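Local coordinates for petrobactin biosynthesis protein AsbB (Bacillus anthracis, PDB 3TO3) that catalyses the ATP-dependent condensation of spermidine with citryl-spermidine intermediates, a ligase step in the biosynthesis of the siderophore petrobactin, at residues S22-V27 with Q127-D132; H123-T128 with H164-A169; V66-Y71 with A101-E106. All coordinates share one frame; numbering follows the deposited sequence.

Contact 1 of 3, residues S22-V27 with Q127-D132; sequences SVRRRV and QTIFKD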
# COMPACT_ATOMS: atom_id res chain seq x y z
N SER B 22 5.78 -3.69 -26.66
CA SER B 22 4.40 -3.52 -27.15
C SER B 22 3.46 -2.98 -26.08
O SER B 22 2.62 -2.15 -26.39
CB SER B 22 3.78 -4.81 -27.67
OG SER B 22 4.77 -5.79 -27.81
N VAL B 23 3.58 -3.47 -24.85
CA VAL B 23 2.65 -3.03 -23.81
C VAL B 23 2.93 -1.60 -23.46
O VAL B 23 2.01 -0.80 -23.30
CB VAL B 23 2.65 -3.95 -22.57
CG1 VAL B 23 1.92 -3.31 -21.35
CG2 VAL B 23 1.97 -5.26 -22.95
N ARG B 24 4.20 -1.27 -23.37
CA ARG B 24 4.58 0.11 -23.06
C ARG B 24 4.00 1.03 -24.14
O ARG B 24 3.41 2.08 -23.84
CB ARG B 24 6.09 0.27 -23.03
CG ARG B 24 6.56 1.62 -22.53
CD ARG B 24 8.01 1.78 -22.84
NE ARG B 24 8.24 1.85 -24.28
CZ ARG B 24 9.42 1.60 -24.84
NH1 ARG B 24 10.46 1.25 -24.09
NH2 ARG B 24 9.54 1.68 -26.15
N ARG B 25 4.16 0.62 -25.39
CA ARG B 25 3.70 1.42 -26.49
C ARG B 25 2.18 1.58 -26.43
O ARG B 25 1.66 2.67 -26.65
CB ARG B 25 4.14 0.80 -27.82
CG ARG B 25 5.57 1.16 -28.15
CD ARG B 25 6.11 0.26 -29.20
NE ARG B 25 7.44 0.67 -29.62
CZ ARG B 25 8.13 0.08 -30.59
NH1 ARG B 25 7.56 -0.91 -31.26
NH2 ARG B 25 9.35 0.50 -30.91
N ARG B 26 1.48 0.48 -26.14
CA ARG B 26 0.04 0.52 -26.07
C ARG B 26 -0.43 1.46 -24.95
O ARG B 26 -1.34 2.28 -25.15
CB ARG B 26 -0.54 -0.88 -25.87
CG ARG B 26 -2.05 -0.87 -25.61
CD ARG B 26 -2.58 -2.21 -25.13
NE ARG B 26 -3.93 -2.01 -24.62
CZ ARG B 26 -4.70 -2.93 -24.04
NH1 ARG B 26 -4.27 -4.19 -23.91
NH2 ARG B 26 -5.92 -2.59 -23.61
N VAL B 27 0.20 1.37 -23.78
CA VAL B 27 -0.22 2.16 -22.64
C VAL B 27 0.04 3.63 -22.88
O VAL B 27 -0.77 4.47 -22.52
CB VAL B 27 0.45 1.67 -21.33
CG1 VAL B 27 0.27 2.70 -20.23
CG2 VAL B 27 -0.14 0.32 -20.89
N GLN B 127 2.30 0.02 -13.14
CA GLN B 127 1.86 -1.29 -12.70
C GLN B 127 1.08 -1.97 -13.81
O GLN B 127 1.13 -3.18 -13.94
CB GLN B 127 1.04 -1.20 -11.42
CG GLN B 127 1.90 -0.95 -10.21
CD GLN B 127 3.07 -1.90 -10.13
OE1 GLN B 127 2.91 -3.13 -10.07
NE2 GLN B 127 4.26 -1.35 -10.13
N THR B 128 0.38 -1.18 -14.63
CA THR B 128 -0.39 -1.71 -15.76
C THR B 128 0.57 -2.32 -16.76
O THR B 128 0.43 -3.49 -17.13
CB THR B 128 -1.30 -0.63 -16.42
OG1 THR B 128 -2.40 -0.39 -15.55
CG2 THR B 128 -1.85 -1.10 -17.76
N ILE B 129 1.55 -1.54 -17.18
CA ILE B 129 2.61 -2.02 -18.04
C ILE B 129 3.22 -3.29 -17.48
O ILE B 129 3.44 -4.27 -18.19
CB ILE B 129 3.68 -0.92 -18.21
CG1 ILE B 129 3.12 0.22 -19.05
CG2 ILE B 129 4.93 -1.45 -18.88
CD1 ILE B 129 4.03 1.32 -19.15
N PHE B 130 3.50 -3.28 -16.18
CA PHE B 130 4.13 -4.44 -15.58
C PHE B 130 3.24 -5.69 -15.61
O PHE B 130 3.66 -6.75 -16.07
CB PHE B 130 4.55 -4.12 -14.14
CG PHE B 130 5.08 -5.30 -13.37
CD1 PHE B 130 6.34 -5.83 -13.63
CD2 PHE B 130 4.34 -5.83 -12.34
CE1 PHE B 130 6.85 -6.90 -12.89
CE2 PHE B 130 4.85 -6.91 -11.57
CZ PHE B 130 6.10 -7.45 -11.86
N LYS B 131 2.01 -5.57 -15.11
CA LYS B 131 1.12 -6.71 -15.14
C LYS B 131 0.72 -7.16 -16.55
O LYS B 131 0.53 -8.36 -16.76
CB LYS B 131 -0.13 -6.47 -14.29
CG LYS B 131 0.11 -6.83 -12.82
CD LYS B 131 0.47 -5.60 -11.99
CE LYS B 131 0.48 -5.94 -10.49
NZ LYS B 131 0.59 -4.75 -9.61
N ASP B 132 0.58 -6.23 -17.51
CA ASP B 132 0.12 -6.68 -18.80
C ASP B 132 1.25 -7.34 -19.61
O ASP B 132 1.00 -8.27 -20.37
CB ASP B 132 -0.61 -5.63 -19.61
CG ASP B 132 -1.32 -6.24 -20.83
OD1 ASP B 132 -1.96 -7.32 -20.70
OD2 ASP B 132 -1.24 -5.66 -21.93
O HOH W 1 -1.45 -5.48 -24.66

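Contact 2 of 3, residues H123-T128 with H164-A169; sequences HELEQT and HPSYKA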
# COMPACT_ATOMS: atom_id res chain seq x y z
N HIS B 123 2.07 5.66 -11.02
CA HIS B 123 2.26 4.35 -10.39
C HIS B 123 1.33 3.31 -11.01
O HIS B 123 1.74 2.20 -11.27
CB HIS B 123 2.02 4.41 -8.88
CG HIS B 123 2.25 3.10 -8.18
ND1 HIS B 123 3.42 2.39 -8.31
CD2 HIS B 123 1.47 2.40 -7.33
CE1 HIS B 123 3.36 1.30 -7.56
NE2 HIS B 123 2.18 1.28 -6.96
N GLU B 124 0.09 3.70 -11.25
CA GLU B 124 -0.87 2.78 -11.84
C GLU B 124 -0.56 2.45 -13.27
O GLU B 124 -0.81 1.31 -13.71
CB GLU B 124 -2.29 3.37 -11.77
CG GLU B 124 -2.85 3.26 -10.41
CD GLU B 124 -4.12 4.07 -10.25
OE1 GLU B 124 -4.96 4.00 -11.19
OE2 GLU B 124 -4.25 4.76 -9.20
N LEU B 125 -0.04 3.44 -13.99
CA LEU B 125 0.36 3.23 -15.37
C LEU B 125 1.54 2.25 -15.45
O LEU B 125 1.55 1.38 -16.31
CB LEU B 125 0.73 4.56 -16.07
CG LEU B 125 -0.54 5.39 -16.34
CD1 LEU B 125 -0.20 6.76 -16.88
CD2 LEU B 125 -1.43 4.68 -17.31
N GLU B 126 2.51 2.40 -14.55
CA GLU B 126 3.66 1.52 -14.49
C GLU B 126 3.24 0.12 -14.06
O GLU B 126 3.78 -0.87 -14.55
CB GLU B 126 4.71 2.07 -13.50
CG GLU B 126 5.44 3.27 -14.05
CD GLU B 126 6.39 3.92 -13.04
OE1 GLU B 126 6.28 3.63 -11.82
OE2 GLU B 126 7.24 4.72 -13.46
N GLN B 127 2.30 0.02 -13.14
CA GLN B 127 1.86 -1.29 -12.70
C GLN B 127 1.08 -1.97 -13.81
O GLN B 127 1.13 -3.18 -13.94
CB GLN B 127 1.04 -1.20 -11.42
CG GLN B 127 1.90 -0.95 -10.21
CD GLN B 127 3.07 -1.90 -10.13
OE1 GLN B 127 2.91 -3.13 -10.07
NE2 GLN B 127 4.26 -1.35 -10.13
N THR B 128 0.38 -1.18 -14.63
CA THR B 128 -0.39 -1.71 -15.76
C THR B 128 0.57 -2.32 -16.76
O THR B 128 0.43 -3.49 -17.13
CB THR B 128 -1.30 -0.63 -16.42
OG1 THR B 128 -2.40 -0.39 -15.55
CG2 THR B 128 -1.85 -1.10 -17.76
N HIS B 164 -9.14 3.20 -20.96
CA HIS B 164 -8.40 3.56 -19.75
C HIS B 164 -6.93 3.24 -19.91
O HIS B 164 -6.57 2.08 -20.09
CB HIS B 164 -8.92 2.84 -18.49
CG HIS B 164 -10.28 3.28 -18.06
ND1 HIS B 164 -10.54 4.56 -17.62
CD2 HIS B 164 -11.45 2.60 -17.98
CE1 HIS B 164 -11.82 4.65 -17.29
NE2 HIS B 164 -12.39 3.48 -17.49
N PRO B 165 -6.06 4.26 -19.82
CA PRO B 165 -4.63 3.97 -20.00
C PRO B 165 -4.05 3.04 -18.93
O PRO B 165 -3.16 2.24 -19.27
CB PRO B 165 -3.98 5.35 -20.05
CG PRO B 165 -5.03 6.31 -19.55
CD PRO B 165 -6.34 5.71 -19.87
N SER B 166 -4.50 3.07 -17.68
CA SER B 166 -4.08 1.93 -16.88
C SER B 166 -5.25 0.94 -16.67
O SER B 166 -6.04 1.06 -15.72
CB SER B 166 -3.57 2.45 -15.53
OG SER B 166 -4.57 3.19 -14.89
N TYR B 167 -5.24 -0.11 -17.48
CA TYR B 167 -6.30 -1.12 -17.51
C TYR B 167 -6.01 -2.38 -16.71
O TYR B 167 -6.85 -3.26 -16.58
CB TYR B 167 -6.54 -1.51 -18.99
CG TYR B 167 -5.27 -1.79 -19.81
CD1 TYR B 167 -4.66 -3.04 -19.77
CD2 TYR B 167 -4.66 -0.81 -20.58
CE1 TYR B 167 -3.50 -3.32 -20.49
CE2 TYR B 167 -3.50 -1.07 -21.31
CZ TYR B 167 -2.93 -2.34 -21.27
OH TYR B 167 -1.78 -2.63 -21.96
N LYS B 168 -4.74 -2.53 -16.36
CA LYS B 168 -4.14 -3.54 -15.48
C LYS B 168 -3.56 -3.27 -14.07
O LYS B 168 -2.73 -4.06 -13.61
CB LYS B 168 -3.34 -4.58 -16.28
CG LYS B 168 -3.82 -6.00 -16.01
CD LYS B 168 -3.29 -6.95 -17.07
CE LYS B 168 -4.37 -7.27 -18.09
NZ LYS B 168 -3.87 -8.20 -19.12
N ALA B 169 -3.75 -2.09 -13.50
CA ALA B 169 -2.93 -1.67 -12.36
C ALA B 169 -2.78 -2.72 -11.27
O ALA B 169 -1.64 -3.04 -10.85
CB ALA B 169 -3.45 -0.38 -11.77

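Contact 3 of 3, residues V66-Y71 with A101-E106; sequences VTYECY and AQFLEE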
# COMPACT_ATOMS: atom_id res chain seq x y z
N VAL B 66 10.76 20.94 -24.21
CA VAL B 66 10.84 19.68 -24.90
C VAL B 66 9.52 19.55 -25.64
O VAL B 66 8.54 20.18 -25.26
CB VAL B 66 11.02 18.53 -23.89
CG1 VAL B 66 9.71 18.20 -23.22
CG2 VAL B 66 11.57 17.32 -24.57
N THR B 67 9.48 18.74 -26.69
CA THR B 67 8.26 18.52 -27.46
C THR B 67 8.05 17.03 -27.69
O THR B 67 9.00 16.32 -28.05
CB THR B 67 8.29 19.29 -28.80
OG1 THR B 67 7.89 20.64 -28.57
CG2 THR B 67 7.33 18.70 -29.81
N TYR B 68 6.82 16.55 -27.50
CA TYR B 68 6.43 15.20 -27.90
C TYR B 68 5.60 15.21 -29.17
O TYR B 68 4.66 15.99 -29.28
CB TYR B 68 5.68 14.50 -26.78
CG TYR B 68 6.54 14.25 -25.58
CD1 TYR B 68 7.28 13.10 -25.48
CD2 TYR B 68 6.64 15.19 -24.56
CE1 TYR B 68 8.08 12.86 -24.41
CE2 TYR B 68 7.46 14.97 -23.46
CZ TYR B 68 8.16 13.77 -23.39
OH TYR B 68 8.97 13.46 -22.34
N GLU B 69 5.95 14.35 -30.13
CA GLU B 69 5.33 14.37 -31.45
C GLU B 69 4.71 13.04 -31.77
O GLU B 69 5.28 12.00 -31.50
CB GLU B 69 6.37 14.63 -32.53
CG GLU B 69 6.82 16.06 -32.66
CD GLU B 69 7.78 16.28 -33.84
OE1 GLU B 69 8.05 15.32 -34.61
OE2 GLU B 69 8.28 17.42 -33.97
N CYS B 70 3.54 13.08 -32.39
CA CYS B 70 2.95 11.88 -32.94
C CYS B 70 1.90 12.22 -33.98
O CYS B 70 1.36 13.32 -33.98
CB CYS B 70 2.36 11.01 -31.84
SG CYS B 70 1.18 11.83 -30.83
N TYR B 71 1.61 11.25 -34.85
CA TYR B 71 0.58 11.36 -35.86
C TYR B 71 -0.69 10.63 -35.40
O TYR B 71 -0.62 9.57 -34.78
CB TYR B 71 1.08 10.79 -37.18
CG TYR B 71 2.00 11.71 -37.97
CD1 TYR B 71 3.39 11.57 -37.92
CD2 TYR B 71 1.48 12.72 -38.78
CE1 TYR B 71 4.24 12.41 -38.65
CE2 TYR B 71 2.32 13.56 -39.51
CZ TYR B 71 3.70 13.41 -39.44
OH TYR B 71 4.53 14.24 -40.19
N ALA B 101 6.69 7.83 -16.80
CA ALA B 101 6.82 8.83 -15.76
C ALA B 101 7.40 10.14 -16.30
O ALA B 101 6.91 11.23 -15.96
CB ALA B 101 7.68 8.31 -14.57
N GLN B 102 8.44 10.04 -17.13
CA GLN B 102 9.08 11.23 -17.70
C GLN B 102 8.13 11.99 -18.62
O GLN B 102 8.03 13.24 -18.55
CB GLN B 102 10.39 10.87 -18.44
CG GLN B 102 11.26 12.07 -18.77
CD GLN B 102 12.41 11.75 -19.72
OE1 GLN B 102 12.68 10.57 -20.02
NE2 GLN B 102 13.11 12.79 -20.19
N PHE B 103 7.44 11.25 -19.50
CA PHE B 103 6.46 11.86 -20.37
C PHE B 103 5.48 12.67 -19.49
O PHE B 103 5.31 13.86 -19.69
CB PHE B 103 5.72 10.82 -21.23
CG PHE B 103 4.53 11.39 -21.97
CD1 PHE B 103 4.71 12.20 -23.08
CD2 PHE B 103 3.23 11.15 -21.53
CE1 PHE B 103 3.62 12.75 -23.76
CE2 PHE B 103 2.14 11.71 -22.19
CZ PHE B 103 2.35 12.52 -23.31
N LEU B 104 4.88 12.03 -18.49
CA LEU B 104 3.89 12.74 -17.67
C LEU B 104 4.52 13.89 -16.85
O LEU B 104 3.92 14.96 -16.72
CB LEU B 104 3.08 11.79 -16.79
CG LEU B 104 2.03 10.95 -17.54
CD1 LEU B 104 1.23 10.07 -16.59
CD2 LEU B 104 1.08 11.84 -18.28
N GLU B 105 5.71 13.68 -16.31
CA GLU B 105 6.35 14.75 -15.55
C GLU B 105 6.62 15.98 -16.43
O GLU B 105 6.39 17.11 -16.00
CB GLU B 105 7.63 14.28 -14.86
CG GLU B 105 7.37 13.54 -13.57
CD GLU B 105 8.51 12.63 -13.16
OE1 GLU B 105 9.55 12.58 -13.87
OE2 GLU B 105 8.35 11.93 -12.13
N GLU B 106 7.11 15.76 -17.64
CA GLU B 106 7.49 16.87 -18.52
C GLU B 106 6.25 17.62 -19.03
O GLU B 106 6.20 18.84 -19.04
CB GLU B 106 8.42 16.39 -19.64
CG GLU B 106 9.68 15.74 -19.07
CD GLU B 106 10.79 15.45 -20.09
OE1 GLU B 106 10.48 15.14 -21.25
OE2 GLU B 106 11.98 15.54 -19.70

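Contact 1 of 3, residues S22-V27 with Q127-D132
Thr128 begins the contact on the side of helix 115-138, where its CG2 methyl lies 3.8 Å from CG2 of Val27. One residue on, Ile129 is the centre of the interface, wedged among three residues of helix 18-37. With chi1 at -70° its CG1 branch stands beside the backbone N and is carried toward the partner helix: CG1 packs 3.7 Å from Val27 CG2, and the terminal CD1 lies 4.1 Å from both Arg24 CA and Val27 CG1. The main chain of Ile129 is met as well, since Val23 CG1 sits 3.6 Å from Ile129 CA. The guanidinium of Arg24 leads elsewhere, to a salt bridge with Glu96.

A turn later Asp132 takes up the other methyl of Val23, whose CG2 is 3.4 Å from Asp132 OD2. The same oxygen faces Arg26 in a long salt bridge, 3.9 Å from NH1, with guanidinium and carboxylate planes perpendicular. A water closes this gap, accepting from NH1 in the guanidinium plane and donating to OD2 at 2.7 Å. Further partners hold both charges: Gln30 and the carbonyl of Asp159 for Arg26, Lys168 and Gln136 for Asp132. The carboxylate is therefore probably kept ionised, although it is buried.

The two segment axes approach to 9.1 Å at 142°, a roughly antiparallel helix pair. Phe130, on another side of helix 115-138, packs on helix 6-15 and on Ile256 of the second subunit, while Lys131 touches helix 175-181; this part of helix 115-138 thus has helix 18-37, helix 6-15, helix 175-181 and the second subunit as neighbours.

Contact 2 of 3, residues H123-T128 with H164-A169
Tyr167 lays one ring face over the CG2 methyl of Thr128 in an almost ideal CH-pi contact: the carbon sits 3.7 Å from the ring centroid and only 4° off the normal. The threonine torsion (chi1 -74°) sets CG2 anti to the backbone N and OG1 beside it, which sends the methyl to the ring and keeps the hydroxyl close to its own helix. There the backbone N of Lys168 gives OG1 a weak hydrogen bond (3.3 Å, 129°), and Ser166 CB lies 3.1 Å from OG1. The threonine's own proton goes to Glu124 O, which it reaches from the face opposite to that used by the amide of Thr128, so this carbonyl is gripped twice.

Around this centre the loop follows the helix surface. Leu125 CD2 rests against the Pro165-Ser166 peptide, 3.5 Å from Ser166 N, and Ala169 CB fits beside Glu124, 3.9 Å from its CB. Gln127 CB meets the carbonyl O of Ala169 at 3.3 Å.

Outer residues fix these groups. Besides its Asp132 partner, the Lys168 ammonium is held by Glu184; Arg26 makes a cation-pi contact with the tyrosine ring. Ser166 OG is held by Arg576 and Glu124 OE1 by Ser308.

The irregular loop thereby lies moulded on a buried helix face beside the ATP pocket of this IucA/IucC-family synthetase, with the Tyr167 side chain about 5 Å from the bound nucleotide.

Contact 3 of 3, residues V66-Y71 with A101-E106
Strand 66-71 and helix 101-106 meet with their axes 10.3 Å apart and their N-to-C directions at 119°, so the helix runs across the strand rather than along it. The backbones stay well separated, with Tyr68 CA 8.2 Å from Phe103 CA, and side chains bridge the gap.

Tyr68 does most of the bridging. Its ring presents a face to Phe103, which comes in by its edge: the T-shaped pair has planes at 83° and centroids 4.8 Å apart, with Phe103 CD1 above the centre of the tyrosine ring. With CG anti to the backbone N (chi1 170°), the phenylalanine ring reaches across from the helix flank to this position. The phenol oxygen extends past it to the next turn, where Tyr68 OH donates to Glu106 OE1 at 2.5 Å. The carboxylate oxygen lies near the plane of the phenol ring, at its edge; seen from the acid, the hydroxyl arrives on the anti side of OE1, somewhat out of the carboxylate plane.

Glu106 is held at both oxygens. OE1 also forms a salt bridge with Arg89 of the adjacent strand 88-90, while Gln102, one turn earlier on the helix, sends NE2 to OE2 from above the carboxylate plane at 3.0 Å. This grip would hold the carboxylate against rotation, and the arginine probably stabilises its charge. Val66 adds an apolar side to the carboxylate, its CG1 lying 3.7 Å from OE1.

Phe103 also packs on Leu31 and Val32 of helix 18-37. The arrangement is that of a helix packed across one face of an antiparallel sheet, a two-layer alpha+beta arrangement remote from the nucleotide and the magnesium ion.

In the fold
Contacts 1 and 2 form one continuous cluster, their centres about 7 Å apart, sharing Gln127 and Thr128 of helix 115-138. Asp132 joins them: its OD1 is 2.6 Å from Lys168 NZ, and its OD2 probably bonds to Tyr167 OH at 3.1 Å. This cluster borders the nucleotide, the Arg26 side chain lying about 7 Å from the bound ATP. Contact 3 is more peripheral, its centre about 17 Å from that of contact 1 and about 18 Å from that of contact 2. It is nevertheless linked to contact 2 where Leu104 CD1 packs 3.6 Å from Leu125 CD1, and helix 18-37 touches both helix 100-110 and helix 115-138.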